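Local coordinates for PlyCB (Streptococcus phage C1, PDB 4F87), which forms the octameric ring of the phage endolysin PlyC that binds the streptococcal cell wall, helping the holoenzyme degrade peptidoglycan and lyse the host, at residues Y29-N34 with I38-I43; G16-T21 with E44-F49. One frame throughout, in Å; residues are numbered along the deposited sequence.

Contact 1 of 2, residues Y29-N34 with I38-I43; sequences YRAFIN and IGIKDI
Ala31 and Ile38 form a hydrogen-bonded antiparallel pair in the beta hairpin of strands 29-33 and 36-40, at one side of the chain's sheet. Ala31 N gives its hydrogen to Ile38 O at 2.9 Å, and Ile38 N returns one to Ala31 O at 2.9 Å. One residue along, Arg30 and Gly39 make a non-hydrogen-bonded pair whose CA atoms stand 4.4 Å apart. With no side chain on Gly39, the arginine can fold back across the neighbouring strand: its chain bends at chi3 (65°) and lays one guanidinium face over the Ile38-Gly39 peptide, with NH1 3.6 Å from Gly39 CA. Arg30 NE forms a salt bridge with Glu37 OE2, on the same strand as Gly39, which probably helps to hold the group there; Arg30, Glu37 and Tyr29 all interact with the host cell wall. The other face carries Tyr29, Ala31, Ile33, Ile38 and Ile40, largely hydrophobic, as suits a side on which helix 43-50 packs against Tyr29, Ile33 and Ile40. The small Ala31 CB lies 4.1 Å from Ile38 CG1, while the methyl ends of Ile33 and Ile38 meet CD1 to CD1 at 3.8 Å, the two branched chains crossing obliquely. From the start of helix 43-50, Ile43 CD1 comes to the Tyr29 ring at a slant, 4.3 Å from CE2. A second subunit packs here too, its Ile66 against Ile38 and its Ala69 against Ile33.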
loop_
_atom_site.group_PDB
_atom_site.type_symbol
_atom_site.label_atom_id
_atom_site.label_comp_id
_atom_site.label_asym_id
_atom_site.label_seq_id
_atom_site.Cartn_x
_atom_site.Cartn_y
_atom_site.Cartn_z
ATOM N N TYR B 29 0.599 -27.878 -17.305
ATOM C CA TYR B 29 0.561 -26.639 -16.524
ATOM C C TYR B 29 1.257 -26.831 -15.206
ATOM O O TYR B 29 1.126 -27.861 -14.548
ATOM C CB TYR B 29 -0.873 -26.188 -16.226
ATOM C CG TYR B 29 -1.494 -25.440 -17.380
ATOM C CD1 TYR B 29 -1.523 -24.045 -17.401
ATOM C CD2 TYR B 29 -2.053 -26.121 -18.452
ATOM C CE1 TYR B 29 -2.092 -23.350 -18.466
ATOM C CE2 TYR B 29 -2.610 -25.435 -19.530
ATOM C CZ TYR B 29 -2.627 -24.053 -19.527
ATOM O OH TYR B 29 -3.189 -23.388 -20.585
ATOM N N ARG B 30 1.984 -25.789 -14.791
ATOM C CA ARG B 30 2.648 -25.724 -13.506
ATOM C C ARG B 30 2.333 -24.358 -12.882
ATOM O O ARG B 30 1.718 -23.507 -13.534
ATOM C CB ARG B 30 4.160 -25.925 -13.641
ATOM C CG ARG B 30 4.484 -27.275 -14.280
ATOM C CD ARG B 30 5.991 -27.576 -14.318
ATOM N NE ARG B 30 6.576 -27.722 -12.982
ATOM C CZ ARG B 30 6.428 -28.783 -12.191
ATOM N NH1 ARG B 30 5.714 -29.833 -12.596
ATOM N NH2 ARG B 30 6.980 -28.800 -10.982
ATOM N N ALA B 31 2.729 -24.149 -11.628
ATOM C CA ALA B 31 2.514 -22.842 -11.034
ATOM C C ALA B 31 3.560 -22.547 -10.006
ATOM O O ALA B 31 4.123 -23.468 -9.411
ATOM C CB ALA B 31 1.137 -22.767 -10.368
ATOM N N PHE B 32 3.803 -21.251 -9.769
ATOM C CA PHE B 32 4.519 -20.799 -8.591
ATOM C C PHE B 32 3.431 -20.210 -7.705
ATOM O O PHE B 32 2.654 -19.356 -8.161
ATOM C CB PHE B 32 5.574 -19.715 -8.898
ATOM C CG PHE B 32 6.836 -20.315 -9.431
ATOM C CD1 PHE B 32 7.803 -20.826 -8.570
ATOM C CD2 PHE B 32 7.065 -20.377 -10.796
ATOM C CE1 PHE B 32 8.979 -21.394 -9.086
ATOM C CE2 PHE B 32 8.230 -20.966 -11.305
ATOM C CZ PHE B 32 9.162 -21.481 -10.443
ATOM N N ILE B 33 3.298 -20.720 -6.486
ATOM C CA ILE B 33 2.300 -20.202 -5.543
ATOM C C ILE B 33 3.050 -19.902 -4.252
ATOM O O ILE B 33 3.596 -20.820 -3.628
ATOM C CB ILE B 33 1.100 -21.175 -5.331
ATOM C CG1 ILE B 33 0.253 -21.263 -6.636
ATOM C CG2 ILE B 33 0.225 -20.717 -4.110
ATOM C CD1 ILE B 33 -0.767 -22.278 -6.667
ATOM N N ASN B 34 3.123 -18.615 -3.900
ATOM C CA ASN B 34 3.830 -18.178 -2.702
ATOM C C ASN B 34 5.280 -18.707 -2.662
ATOM O O ASN B 34 5.756 -19.161 -1.610
ATOM C CB ASN B 34 3.011 -18.514 -1.440
ATOM C CG ASN B 34 1.673 -17.797 -1.420
ATOM O OD1 ASN B 34 1.491 -16.780 -2.089
ATOM N ND2 ASN B 34 0.732 -18.254 -0.594
ATOM N N ILE B 38 4.731 -25.994 -8.169
ATOM C CA ILE B 38 3.925 -27.215 -8.183
ATOM C C ILE B 38 3.493 -27.577 -9.590
ATOM O O ILE B 38 3.439 -26.731 -10.489
ATOM C CB ILE B 38 2.673 -27.055 -7.264
ATOM C CG1 ILE B 38 1.774 -25.891 -7.735
ATOM C CG2 ILE B 38 3.060 -26.923 -5.776
ATOM C CD1 ILE B 38 0.390 -25.881 -7.102
ATOM N N GLY B 39 3.201 -28.850 -9.786
ATOM C CA GLY B 39 2.579 -29.318 -11.011
ATOM C C GLY B 39 1.076 -29.286 -10.783
ATOM O O GLY B 39 0.607 -29.381 -9.625
ATOM N N ILE B 40 0.319 -29.065 -11.854
ATOM C CA ILE B 40 -1.145 -29.046 -11.798
ATOM C C ILE B 40 -1.634 -30.232 -12.620
ATOM O O ILE B 40 -1.248 -30.398 -13.784
ATOM C CB ILE B 40 -1.721 -27.708 -12.324
ATOM C CG1 ILE B 40 -1.145 -26.479 -11.588
ATOM C CG2 ILE B 40 -3.257 -27.713 -12.262
ATOM C CD1 ILE B 40 -1.408 -26.348 -10.149
ATOM N N LYS B 41 -2.435 -31.102 -12.001
ATOM C CA LYS B 41 -2.919 -32.305 -12.675
ATOM C C LYS B 41 -4.189 -32.145 -13.481
ATOM O O LYS B 41 -4.383 -32.860 -14.465
ATOM C CB LYS B 41 -3.094 -33.445 -11.658
ATOM C CG LYS B 41 -1.735 -33.897 -11.119
ATOM C CD LYS B 41 -1.821 -35.030 -10.125
ATOM C CE LYS B 41 -0.488 -35.259 -9.427
ATOM N NZ LYS B 41 0.633 -35.589 -10.357
ATOM N N ASP B 42 -5.064 -31.232 -13.088
ATOM C CA ASP B 42 -6.360 -31.108 -13.735
ATOM C C ASP B 42 -6.647 -29.709 -14.261
ATOM O O ASP B 42 -6.378 -28.714 -13.600
ATOM C CB ASP B 42 -7.460 -31.481 -12.746
ATOM C CG ASP B 42 -7.423 -32.945 -12.341
ATOM O OD1 ASP B 42 -7.711 -33.814 -13.206
ATOM O OD2 ASP B 42 -7.083 -33.229 -11.176
ATOM N N ILE B 43 -7.316 -29.641 -15.419
ATOM C CA ILE B 43 -7.671 -28.368 -16.005
ATOM C C ILE B 43 -8.633 -27.565 -15.120
ATOM O O ILE B 43 -8.563 -26.328 -15.132
ATOM C CB ILE B 43 -8.196 -28.534 -17.458
ATOM C CG1 ILE B 43 -8.090 -27.215 -18.262
ATOM C CG2 ILE B 43 -9.605 -29.111 -17.508
ATOM C CD1 ILE B 43 -6.627 -26.758 -18.586
#

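Contact 2 of 2, residues G16-T21 with E44-F49; sequences GFLFHT and ETVQGF
With CG anti to its carbonyl carbon (chi1 -73°) and chi2 at 150°, Leu18 sends CD1 out from strand 16-20 to the flank of helix 43-50, where it meets Val46 and Phe49. This one methyl does all the close touching from the strand. It lies 3.7 Å from Val46 O, a van der Waals contact with a helix carbonyl, and 4.3 Å from Val46 CG1. Its other neighbour is Phe49 CB, at 3.9 Å; the leucine and phenylalanine side chains cross at about a right angle, and the aromatic ring leads away from the strand towards Ile33. Helix 43-50 packs on one face of the mixed sheet, with helix 63-70 on the other, against Phe17 and Phe19 of strand 16-20; the three residues that meet here are buried. Val46 and Phe49 stand three positions apart, nearly one helical turn, which places both on the side of the helix that meets the sheet. Leucine suits the strand position because its chain is long enough to bridge the gap to the helix, whose nearest CA, that of Val46, is 7.5 Å from Leu18 CA. Thr45, next to Val46, is hydrogen-bonded through OG1 to Asp62 OD2 and Ser59 N, both of a second subunit.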
loop_
_atom_site.group_PDB
_atom_site.type_symbol
_atom_site.label_atom_id
_atom_site.label_comp_id
_atom_site.label_asym_id
_atom_site.label_seq_id
_atom_site.Cartn_x
_atom_site.Cartn_y
_atom_site.Cartn_z
ATOM N N GLY B 16 1.726 -15.304 -7.312
ATOM C CA GLY B 16 2.387 -16.232 -8.222
ATOM C C GLY B 16 1.771 -16.231 -9.587
ATOM O O GLY B 16 1.085 -15.280 -9.971
ATOM N N PHE B 17 2.017 -17.312 -10.335
ATOM C CA PHE B 17 1.483 -17.397 -11.673
ATOM C C PHE B 17 1.465 -18.841 -12.122
ATOM O O PHE B 17 2.258 -19.665 -11.641
ATOM C CB PHE B 17 2.322 -16.553 -12.681
ATOM C CG PHE B 17 3.802 -16.853 -12.693
ATOM C CD1 PHE B 17 4.320 -17.854 -13.507
ATOM C CD2 PHE B 17 4.682 -16.134 -11.892
ATOM C CE1 PHE B 17 5.685 -18.156 -13.489
ATOM C CE2 PHE B 17 6.061 -16.410 -11.919
ATOM C CZ PHE B 17 6.546 -17.412 -12.722
ATOM N N LEU B 18 0.572 -19.128 -13.058
ATOM C CA LEU B 18 0.556 -20.406 -13.772
ATOM C C LEU B 18 1.493 -20.262 -14.978
ATOM O O LEU B 18 1.631 -19.151 -15.540
ATOM C CB LEU B 18 -0.839 -20.677 -14.312
ATOM C CG LEU B 18 -1.839 -21.070 -13.247
ATOM C CD1 LEU B 18 -3.217 -20.627 -13.653
ATOM C CD2 LEU B 18 -1.827 -22.595 -13.050
ATOM N N PHE B 19 2.117 -21.372 -15.391
ATOM C CA PHE B 19 2.943 -21.347 -16.583
ATOM C C PHE B 19 2.819 -22.629 -17.371
ATOM O O PHE B 19 2.592 -23.718 -16.810
ATOM C CB PHE B 19 4.427 -21.001 -16.272
ATOM C CG PHE B 19 5.181 -21.908 -15.327
ATOM C CD1 PHE B 19 6.139 -22.802 -15.807
ATOM C CD2 PHE B 19 4.989 -21.819 -13.951
ATOM C CE1 PHE B 19 6.881 -23.586 -14.928
ATOM C CE2 PHE B 19 5.715 -22.628 -13.076
ATOM C CZ PHE B 19 6.666 -23.496 -13.570
ATOM N N HIS B 20 2.929 -22.504 -18.693
ATOM C CA HIS B 20 2.924 -23.639 -19.612
ATOM C C HIS B 20 3.636 -23.199 -20.881
ATOM O O HIS B 20 3.857 -21.990 -21.079
ATOM C CB HIS B 20 1.474 -24.090 -19.953
ATOM C CG HIS B 20 0.751 -23.169 -20.882
ATOM N ND1 HIS B 20 0.238 -21.959 -20.442
ATOM C CD2 HIS B 20 0.526 -23.282 -22.210
ATOM C CE1 HIS B 20 -0.299 -21.385 -21.503
ATOM N NE2 HIS B 20 -0.161 -22.143 -22.593
ATOM N N THR B 21 3.969 -24.153 -21.746
ATOM C CA THR B 21 4.489 -23.837 -23.062
ATOM C C THR B 21 3.547 -24.314 -24.131
ATOM O O THR B 21 2.945 -25.391 -23.994
ATOM C CB THR B 21 5.921 -24.407 -23.288
ATOM O OG1 THR B 21 6.375 -24.017 -24.589
ATOM C CG2 THR B 21 5.996 -25.937 -23.233
ATOM N N GLU B 44 -9.455 -28.237 -14.304
ATOM C CA GLU B 44 -10.332 -27.501 -13.402
ATOM C C GLU B 44 -9.512 -26.574 -12.493
ATOM O O GLU B 44 -9.905 -25.432 -12.263
ATOM C CB GLU B 44 -11.132 -28.491 -12.566
ATOM C CG GLU B 44 -11.956 -27.784 -11.501
ATOM C CD GLU B 44 -12.761 -28.689 -10.605
ATOM O OE1 GLU B 44 -12.277 -29.784 -10.253
ATOM O OE2 GLU B 44 -13.848 -28.248 -10.173
ATOM N N THR B 45 -8.374 -27.073 -11.979
ATOM C CA THR B 45 -7.512 -26.302 -11.091
ATOM C C THR B 45 -6.874 -25.150 -11.831
ATOM O O THR B 45 -6.710 -24.075 -11.254
ATOM C CB THR B 45 -6.461 -27.246 -10.507
ATOM O OG1 THR B 45 -7.118 -28.393 -9.918
ATOM C CG2 THR B 45 -5.577 -26.552 -9.468
ATOM N N VAL B 46 -6.464 -25.377 -13.099
ATOM C CA VAL B 46 -5.908 -24.283 -13.880
ATOM C C VAL B 46 -6.960 -23.162 -13.991
ATOM O O VAL B 46 -6.655 -21.988 -13.752
ATOM C CB VAL B 46 -5.507 -24.788 -15.280
ATOM C CG1 VAL B 46 -5.085 -23.622 -16.191
ATOM C CG2 VAL B 46 -4.383 -25.825 -15.167
ATOM N N GLN B 47 -8.184 -23.519 -14.353
ATOM C CA GLN B 47 -9.228 -22.497 -14.506
ATOM C C GLN B 47 -9.533 -21.802 -13.180
ATOM O O GLN B 47 -9.732 -20.580 -13.165
ATOM C CB GLN B 47 -10.480 -23.097 -15.135
ATOM C CG GLN B 47 -10.218 -23.605 -16.549
ATOM C CD GLN B 47 -11.389 -24.409 -17.084
ATOM O OE1 GLN B 47 -11.944 -25.323 -16.443
ATOM N NE2 GLN B 47 -11.736 -24.135 -18.319
ATOM N N GLY B 48 -9.504 -22.549 -12.075
ATOM C CA GLY B 48 -9.711 -21.958 -10.763
ATOM C C GLY B 48 -8.652 -20.926 -10.418
ATOM O O GLY B 48 -8.972 -19.775 -10.079
ATOM N N PHE B 49 -7.359 -21.306 -10.580
ATOM C CA PHE B 49 -6.305 -20.337 -10.277
ATOM C C PHE B 49 -6.244 -19.188 -11.264
ATOM O O PHE B 49 -5.836 -18.097 -10.861
ATOM C CB PHE B 49 -4.945 -21.028 -10.131
ATOM C CG PHE B 49 -4.814 -21.567 -8.722
ATOM C CD1 PHE B 49 -4.386 -20.746 -7.682
ATOM C CD2 PHE B 49 -5.237 -22.852 -8.410
ATOM C CE1 PHE B 49 -4.345 -21.204 -6.360
ATOM C CE2 PHE B 49 -5.190 -23.316 -7.092
ATOM C CZ PHE B 49 -4.765 -22.486 -6.066
#

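How the contacts relate
From the N terminus the chain first lays down strand 16-20, then returns as strand 29-33 and turns back into strand 36-40. Contact 1 closes this short hairpin loop, with three residues between its segments. The chain then enters helix 43-50, and contact 2 brings that helix back to the first strand, closing a longer loop within which contact 1 is nested. Strands 29-33 and 16-20 are neighbours in the sheet, so the two contacts, with centres about 6 Å apart, also meet directly: Arg30 O and Phe19 N lie 2.9 Å apart, a probable hydrogen bond. Together they tie the hairpin, the first strand and helix 43-50 into one unit, and both touch a second subunit.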